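Local coordinates for putative uncharacterized protein TTHB187 (Thermus thermophilus HB8, PDB 3SK9) that serves as the metal-dependent HD nuclease domain of CRISPR-associated Cas3, cutting single-stranded DNA in the defence against invading genetic elements, at residues A[12-17]-A[167-172]; A[74-79]-A[116-121]; A[203-208]-A[260-265]. All coordinates share one frame; numbering follows the deposited sequence.

Interaction 1 of 3, residues A[12-17]-A[167-172]; sequences ALALWA and KEARRW
Ala14 and Ala169 meet where the N-terminal helix 10-16 lies across helix 165-181, a helix-on-helix crossing on the outer side of the largely helical HD nuclease. The two short axes cross at -70° and come within 8.5 Å of each other. Small side chains at the crossing permit this closeness: the CA atoms of Ala14 and Ala169 are 4.8 Å apart, and their CB atoms touch at 4.0 Å. Ala14 CB also rests on the carbonyl oxygen of Ala169. On one flank Leu13 lays CG and CD2 against Ala169 CB, and its side chain runs on to Leu165 and Trp166 of the same helix. On the other flank Trp172 reaches over from helix 165-181, one turn beyond Ala169. Its CG stands anti to the backbone N (chi1 -170°), which throws the indole out from its own helix and across the N-terminal one. From CB and CG the ring first meets Ala14 at CD2, then most tightly at CE3, 3.5 Å from Ala14 CB. CZ3 is shared, lying 4.0 Å from both Ala14 CB and Leu15 CD2. At the far corner CH2 meets the branch of Leu15. Both residues approach the indole obliquely. Across the two segments its six-membered half meets only aliphatic carbons, with no hydrogen bond. Helix 165-181 is tied elsewhere by its charged side chains: Arg170 and Lys167 both form salt bridges with Glu162, and Arg171 pairs with Glu124. The apolar seam ends where Leu15, whose side chain also touches Arg226, sets its CD2 3.9 Å from Trp172 CH2.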
# COMPACT_ATOMS: atom_id res chain seq x y z
N ALA A 12 19.53 -5.47 -4.14
CA ALA A 12 20.10 -4.14 -4.36
C ALA A 12 19.22 -3.29 -5.28
O ALA A 12 19.05 -2.10 -5.03
CB ALA A 12 21.52 -4.26 -4.96
N LEU A 13 18.73 -3.89 -6.36
CA LEU A 13 17.83 -3.24 -7.28
C LEU A 13 16.56 -2.81 -6.53
O LEU A 13 16.07 -1.68 -6.69
CB LEU A 13 17.41 -4.20 -8.37
CG LEU A 13 16.59 -3.54 -9.48
CD1 LEU A 13 17.33 -2.32 -10.03
CD2 LEU A 13 16.28 -4.53 -10.60
N ALA A 14 16.04 -3.70 -5.70
CA ALA A 14 14.79 -3.39 -4.95
C ALA A 14 15.01 -2.20 -4.01
O ALA A 14 14.15 -1.31 -3.95
CB ALA A 14 14.31 -4.61 -4.12
N LEU A 15 16.13 -2.21 -3.26
CA LEU A 15 16.46 -1.10 -2.36
C LEU A 15 16.83 0.21 -3.07
O LEU A 15 16.63 1.30 -2.53
CB LEU A 15 17.56 -1.52 -1.37
CG LEU A 15 17.12 -2.69 -0.42
CD1 LEU A 15 18.30 -3.38 0.35
CD2 LEU A 15 16.07 -2.22 0.56
N TRP A 16 17.30 0.11 -4.31
CA TRP A 16 17.71 1.29 -5.08
C TRP A 16 16.53 2.06 -5.62
O TRP A 16 16.63 3.27 -5.83
CB TRP A 16 18.64 0.90 -6.24
CG TRP A 16 18.93 2.02 -7.22
CD1 TRP A 16 19.92 2.99 -7.12
CD2 TRP A 16 18.26 2.27 -8.47
NE1 TRP A 16 19.88 3.82 -8.22
CE2 TRP A 16 18.86 3.41 -9.05
CE3 TRP A 16 17.21 1.65 -9.15
CZ2 TRP A 16 18.44 3.93 -10.29
CZ3 TRP A 16 16.79 2.19 -10.38
CH2 TRP A 16 17.42 3.31 -10.93
N ALA A 17 15.42 1.37 -5.89
CA ALA A 17 14.21 2.04 -6.38
C ALA A 17 13.83 3.16 -5.43
O ALA A 17 13.82 2.94 -4.23
CB ALA A 17 13.09 1.04 -6.49
N LYS A 167 11.41 -8.04 -12.25
CA LYS A 167 10.27 -8.86 -11.83
C LYS A 167 10.62 -9.51 -10.50
O LYS A 167 9.78 -9.67 -9.61
CB LYS A 167 9.94 -9.94 -12.87
CG LYS A 167 9.54 -9.38 -14.22
CD LYS A 167 9.56 -10.46 -15.31
CE LYS A 167 8.86 -9.99 -16.59
NZ LYS A 167 9.36 -8.69 -17.11
N GLU A 168 11.88 -9.89 -10.35
CA GLU A 168 12.31 -10.51 -9.08
C GLU A 168 12.32 -9.46 -7.93
O GLU A 168 11.86 -9.76 -6.82
CB GLU A 168 13.67 -11.17 -9.25
CG GLU A 168 13.60 -12.41 -10.13
CD GLU A 168 14.98 -12.93 -10.53
OE1 GLU A 168 15.58 -13.73 -9.78
OE2 GLU A 168 15.47 -12.53 -11.60
N ALA A 169 12.85 -8.26 -8.21
CA ALA A 169 12.92 -7.16 -7.23
C ALA A 169 11.53 -6.81 -6.67
O ALA A 169 11.37 -6.52 -5.49
CB ALA A 169 13.55 -5.90 -7.85
N ARG A 170 10.52 -6.83 -7.54
CA ARG A 170 9.18 -6.48 -7.07
C ARG A 170 8.64 -7.55 -6.16
O ARG A 170 7.92 -7.25 -5.21
CB ARG A 170 8.22 -6.09 -8.22
CG ARG A 170 8.11 -7.04 -9.37
CD ARG A 170 7.27 -6.43 -10.52
NE ARG A 170 7.93 -5.31 -11.17
CZ ARG A 170 8.29 -5.27 -12.46
NH1 ARG A 170 8.04 -6.29 -13.28
NH2 ARG A 170 8.91 -4.20 -12.92
N ARG A 171 8.99 -8.82 -6.40
CA ARG A 171 8.53 -9.86 -5.48
C ARG A 171 9.25 -9.74 -4.14
O ARG A 171 8.64 -9.91 -3.06
CB ARG A 171 8.72 -11.24 -6.11
CG ARG A 171 7.89 -11.35 -7.45
CD ARG A 171 8.17 -12.56 -8.38
NE ARG A 171 7.04 -12.79 -9.31
CZ ARG A 171 6.66 -11.95 -10.28
NH1 ARG A 171 7.30 -10.79 -10.50
NH2 ARG A 171 5.61 -12.25 -11.05
N TRP A 172 10.54 -9.39 -4.21
CA TRP A 172 11.34 -9.13 -3.00
C TRP A 172 10.72 -8.03 -2.13
O TRP A 172 10.57 -8.18 -0.90
CB TRP A 172 12.77 -8.74 -3.39
CG TRP A 172 13.78 -8.69 -2.22
CD1 TRP A 172 14.68 -9.67 -1.85
CD2 TRP A 172 14.01 -7.58 -1.35
NE1 TRP A 172 15.41 -9.24 -0.76
CE2 TRP A 172 15.02 -7.97 -0.43
CE3 TRP A 172 13.43 -6.31 -1.23
CZ2 TRP A 172 15.47 -7.12 0.58
CZ3 TRP A 172 13.88 -5.47 -0.23
CH2 TRP A 172 14.88 -5.88 0.67

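Interaction 2 of 3, residues A[74-79]-A[116-121]; sequences HDLGKA and LFLRRL
The backbone of the 3-10 turn around Gly77 passes segment 116-121 of helix 110-124 most closely at Gly77 and Phe117, whose CA atoms are 7.0 Å apart. The Phe117 ring lies against this turn: Leu76 O is at its edge, near the ring plane, 3.8 Å from CD2, and Gly77 CA comes obliquely to CE2 at 3.8 Å. With no side chain at Gly77, the ring lies directly against the main chain. Leu76 fills the other half of the contact. With chi1 near 180° (-179°) its side chain extends away from its backbone N, and this carries CD2 to the helix, 3.6 Å from Leu121 CD2 and 3.9 Å from Leu118 CD2, with Phe117 CB slightly farther off.

The same segment carries His74 and Asp75, the histidine-aspartate pair that names the HD domain; both bind a divalent metal. His74 ND1 donates to Asp75 OD1 at 2.8 Å, meeting it from above the carboxylate plane, and Lys78 NZ forms a salt bridge with Asp75 OD2. His110, at the start of helix 110-124, also bonds to OD1. The apolar contact thus backs the metal-binding loop against that helix, where Thr114 OG1 holds both His74 O and Gly77 N. Helix 149-161 touches Phe117 through Leu159, helix 129-138 meets Leu118, and helix 165-181 flanks Ala79 and Leu121.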
# COMPACT_ATOMS: atom_id res chain seq x y z
N HIS A 74 0.57 -0.04 -2.37
CA HIS A 74 -0.06 0.94 -3.30
C HIS A 74 0.92 1.45 -4.37
O HIS A 74 0.53 1.64 -5.51
CB HIS A 74 -0.60 2.12 -2.45
CG HIS A 74 -1.37 3.19 -3.18
ND1 HIS A 74 -0.76 4.33 -3.69
CD2 HIS A 74 -2.70 3.34 -3.42
CE1 HIS A 74 -1.68 5.13 -4.19
NE2 HIS A 74 -2.87 4.55 -4.06
N ASP A 75 2.17 1.73 -3.99
CA ASP A 75 3.12 2.32 -4.97
C ASP A 75 4.11 1.31 -5.49
O ASP A 75 5.17 1.69 -5.99
CB ASP A 75 3.86 3.55 -4.36
CG ASP A 75 3.02 4.83 -4.38
OD1 ASP A 75 1.80 4.82 -4.74
OD2 ASP A 75 3.59 5.88 -4.03
N LEU A 76 3.77 0.03 -5.41
CA LEU A 76 4.65 -1.00 -5.94
C LEU A 76 4.90 -0.80 -7.46
O LEU A 76 5.97 -1.15 -7.99
CB LEU A 76 4.05 -2.39 -5.68
CG LEU A 76 4.94 -3.52 -6.19
CD1 LEU A 76 6.26 -3.50 -5.40
CD2 LEU A 76 4.23 -4.90 -6.04
N GLY A 77 3.93 -0.19 -8.14
CA GLY A 77 4.08 0.13 -9.56
C GLY A 77 5.31 0.99 -9.91
O GLY A 77 5.73 1.02 -11.06
N LYS A 78 5.87 1.69 -8.91
CA LYS A 78 7.09 2.51 -9.14
C LYS A 78 8.35 1.68 -9.31
O LYS A 78 9.41 2.21 -9.71
CB LYS A 78 7.29 3.53 -8.01
CG LYS A 78 6.26 4.64 -8.06
CD LYS A 78 6.62 5.77 -7.11
CE LYS A 78 5.52 6.80 -7.00
NZ LYS A 78 5.49 7.39 -5.63
N ALA A 79 8.24 0.39 -9.01
CA ALA A 79 9.38 -0.53 -9.10
C ALA A 79 9.50 -1.03 -10.55
O ALA A 79 9.38 -2.22 -10.82
CB ALA A 79 9.20 -1.70 -8.16
N LEU A 116 -1.27 -4.31 -12.42
CA LEU A 116 -0.75 -5.47 -13.15
C LEU A 116 0.14 -6.34 -12.28
O LEU A 116 0.06 -7.55 -12.36
CB LEU A 116 0.03 -5.05 -14.38
CG LEU A 116 -0.84 -4.40 -15.46
CD1 LEU A 116 0.06 -3.84 -16.56
CD2 LEU A 116 -1.80 -5.43 -15.97
N PHE A 117 1.00 -5.72 -11.48
CA PHE A 117 1.95 -6.47 -10.66
C PHE A 117 1.18 -7.26 -9.61
O PHE A 117 1.47 -8.43 -9.36
CB PHE A 117 2.97 -5.55 -9.95
CG PHE A 117 3.87 -4.78 -10.90
CD1 PHE A 117 4.03 -5.16 -12.21
CD2 PHE A 117 4.58 -3.68 -10.43
CE1 PHE A 117 4.88 -4.45 -13.05
CE2 PHE A 117 5.44 -2.98 -11.28
CZ PHE A 117 5.58 -3.36 -12.57
N LEU A 118 0.18 -6.61 -8.99
CA LEU A 118 -0.50 -7.24 -7.86
C LEU A 118 -1.40 -8.38 -8.34
O LEU A 118 -1.62 -9.32 -7.56
CB LEU A 118 -1.29 -6.21 -7.03
CG LEU A 118 -0.41 -5.27 -6.20
CD1 LEU A 118 -1.28 -4.32 -5.30
CD2 LEU A 118 0.55 -6.08 -5.33
N ARG A 119 -1.93 -8.31 -9.58
CA ARG A 119 -2.76 -9.39 -10.10
C ARG A 119 -1.94 -10.67 -10.06
O ARG A 119 -2.43 -11.74 -9.67
CB ARG A 119 -3.24 -9.12 -11.54
CG ARG A 119 -4.43 -8.12 -11.62
CD ARG A 119 -4.78 -7.75 -13.07
NE ARG A 119 -5.25 -8.89 -13.86
CZ ARG A 119 -6.53 -9.18 -14.10
NH1 ARG A 119 -7.51 -8.41 -13.61
NH2 ARG A 119 -6.84 -10.25 -14.85
N ARG A 120 -0.68 -10.57 -10.45
CA ARG A 120 0.21 -11.75 -10.41
C ARG A 120 0.68 -12.10 -9.00
O ARG A 120 0.63 -13.25 -8.58
CB ARG A 120 1.43 -11.43 -11.29
CG ARG A 120 2.32 -12.60 -11.64
CD ARG A 120 2.93 -12.40 -13.02
NE ARG A 120 1.93 -12.35 -14.08
CZ ARG A 120 2.19 -12.10 -15.36
NH1 ARG A 120 3.45 -11.87 -15.76
NH2 ARG A 120 1.21 -12.07 -16.26
N LEU A 121 1.18 -11.10 -8.28
CA LEU A 121 1.89 -11.31 -7.05
C LEU A 121 0.98 -11.79 -5.93
O LEU A 121 1.40 -12.62 -5.11
CB LEU A 121 2.58 -10.02 -6.62
CG LEU A 121 4.01 -9.88 -7.14
CD1 LEU A 121 4.17 -10.22 -8.62
CD2 LEU A 121 4.45 -8.43 -6.86

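Interaction 3 of 3, residues A[203-208]-A[260-265]; sequences MALASF and ELFPYI
Phe208 and Phe262 pair obliquely, their ring planes turned 37° apart and their centroids separated by 5.0 Å. They join a β-hairpin to a helix: the C-terminal antiparallel pair of strands 253-257 and 260-264 lies over helix 196-213, with strand 260-264 running at 23° to the helix segment. One face of the Phe208 ring receives Phe262 CD1, placed toward the rim and 3.6 Å from Phe208 CG. Pro263 meets the same ring obliquely at its outer end, CG and CD packing against CE1 and CZ. Around the Phe262 ring lie Phe208 CG, Leu205 CA and Ala204 O, all at slanting approaches, and this ring fits against little more than one turn of the helix, from Ala204 to Phe208. Phe262 is the central wedge. Its CZ lies 3.8 Å from Leu205 CA, CE2 touches Ala204 CB, and CE1 receives the tip of Leu205 at CD1, the two side chains crossing at about a right angle. Across the strand pair, Phe262 also touches Glu257. Asp210, a ligand of the divalent metal, follows two residues after Phe208 on the same helix, so the hairpin packs on the helix that carries part of the metal site. Glu260 brings the only polar side chain among the touching residues. Its CG sits in the crowded position between backbone N and carbonyl carbon (chi1 62°), and the chain then extends toward the helix, bringing OE2 to it and leaving OE1 farther off. OE1 is hydrogen-bonded to Tyr52 OH of helix 46-56. The other oxygen faces the helix without a hydrogen bond to it: Glu260 OE2 stands 3.4 Å from Ala204 CB and 3.6 Å from Leu205 N.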
# COMPACT_ATOMS: atom_id res chain seq x y z
N MET A 203 -9.47 -0.10 -0.61
CA MET A 203 -9.28 1.00 -1.55
C MET A 203 -9.19 2.36 -0.84
O MET A 203 -8.24 3.11 -1.07
CB MET A 203 -10.44 1.02 -2.55
CG MET A 203 -10.28 2.03 -3.69
SD MET A 203 -10.73 3.72 -3.24
CE MET A 203 -12.48 3.50 -2.89
N ALA A 204 -10.21 2.66 -0.03
CA ALA A 204 -10.28 3.97 0.64
C ALA A 204 -9.11 4.09 1.63
O ALA A 204 -8.52 5.17 1.80
CB ALA A 204 -11.65 4.10 1.36
N LEU A 205 -8.80 2.99 2.32
CA LEU A 205 -7.72 3.05 3.32
C LEU A 205 -6.41 3.35 2.63
O LEU A 205 -5.61 4.15 3.12
CB LEU A 205 -7.62 1.71 4.07
CG LEU A 205 -6.52 1.63 5.15
CD1 LEU A 205 -6.76 2.63 6.26
CD2 LEU A 205 -6.48 0.14 5.71
N ALA A 206 -6.16 2.70 1.48
CA ALA A 206 -4.89 2.89 0.77
C ALA A 206 -4.78 4.32 0.23
O ALA A 206 -3.71 4.92 0.32
CB ALA A 206 -4.70 1.88 -0.34
N SER A 207 -5.89 4.87 -0.28
CA SER A 207 -5.92 6.25 -0.73
C SER A 207 -5.51 7.26 0.39
O SER A 207 -4.62 8.14 0.23
CB SER A 207 -7.29 6.60 -1.27
OG SER A 207 -7.39 7.97 -1.49
N PHE A 208 -6.12 7.10 1.54
CA PHE A 208 -5.75 7.93 2.69
C PHE A 208 -4.32 7.67 3.19
O PHE A 208 -3.54 8.60 3.43
CB PHE A 208 -6.74 7.69 3.83
CG PHE A 208 -6.41 8.45 5.09
CD1 PHE A 208 -6.65 9.83 5.18
CD2 PHE A 208 -5.89 7.79 6.21
CE1 PHE A 208 -6.38 10.54 6.36
CE2 PHE A 208 -5.59 8.51 7.42
CZ PHE A 208 -5.86 9.88 7.47
N GLU A 260 -16.04 2.84 7.27
CA GLU A 260 -14.85 3.33 8.00
C GLU A 260 -14.81 4.84 7.88
O GLU A 260 -15.58 5.45 7.09
CB GLU A 260 -13.54 2.69 7.47
CG GLU A 260 -13.23 3.02 5.99
CD GLU A 260 -12.20 2.07 5.34
OE1 GLU A 260 -11.68 1.17 6.01
OE2 GLU A 260 -11.86 2.24 4.14
N LEU A 261 -13.97 5.47 8.68
CA LEU A 261 -13.98 6.92 8.84
C LEU A 261 -12.60 7.52 8.62
O LEU A 261 -11.58 6.94 9.06
CB LEU A 261 -14.43 7.30 10.29
CG LEU A 261 -15.82 6.80 10.67
CD1 LEU A 261 -16.10 6.90 12.22
CD2 LEU A 261 -16.91 7.55 9.88
N PHE A 262 -12.58 8.71 8.04
CA PHE A 262 -11.34 9.47 7.88
C PHE A 262 -11.63 10.93 8.18
O PHE A 262 -12.74 11.38 7.98
CB PHE A 262 -10.84 9.37 6.41
CG PHE A 262 -10.61 7.94 5.95
CD1 PHE A 262 -9.51 7.23 6.37
CD2 PHE A 262 -11.52 7.31 5.11
CE1 PHE A 262 -9.31 5.91 5.97
CE2 PHE A 262 -11.30 5.99 4.71
CZ PHE A 262 -10.21 5.31 5.15
N PRO A 263 -10.62 11.69 8.61
CA PRO A 263 -10.81 13.16 8.66
C PRO A 263 -11.07 13.77 7.26
O PRO A 263 -10.42 13.40 6.24
CB PRO A 263 -9.49 13.67 9.25
CG PRO A 263 -8.47 12.62 8.84
CD PRO A 263 -9.22 11.30 8.89
N TYR A 264 -12.06 14.66 7.20
CA TYR A 264 -12.28 15.51 6.03
C TYR A 264 -11.46 16.79 6.22
O TYR A 264 -11.72 17.61 7.12
CB TYR A 264 -13.78 15.80 5.85
CG TYR A 264 -14.10 16.81 4.77
CD1 TYR A 264 -14.08 16.46 3.42
CD2 TYR A 264 -14.39 18.14 5.10
CE1 TYR A 264 -14.36 17.40 2.43
CE2 TYR A 264 -14.68 19.08 4.12
CZ TYR A 264 -14.66 18.71 2.79
OH TYR A 264 -14.97 19.66 1.84
N ILE A 265 -10.46 16.94 5.36
CA ILE A 265 -9.45 17.99 5.47
C ILE A 265 -9.83 19.19 4.60
O ILE A 265 -10.75 19.13 3.77
CB ILE A 265 -8.04 17.46 5.06
CG1 ILE A 265 -7.70 16.19 5.85
CG2 ILE A 265 -6.95 18.51 5.26
CD1 ILE A 265 -7.39 16.45 7.32
OXT ILE A 265 -9.24 20.26 4.71

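How the interactions relate
From the N terminus, helix 10-16 meets helix 165-181 in interaction 1, closing a mostly helical loop of about 150 residues. Interaction 2 is nested inside it, joining the metal-binding segment 74-79 to helix 110-124 and closing a shorter loop of 36 residues. Arg170 bridges the two: its NH2 bonds to Ala79 O and its guanidinium makes a cation-pi contact with Phe117. Interaction 3 follows in series, bringing the C-terminal hairpin back onto helix 196-213 over a loop of 51 residues that includes strand 253-257. It lies on the opposite side of the chain's centre, its own centre about 29 Å from that of interaction 1, yet touches interaction 2 where Ala206 CB packs against His74 CD2.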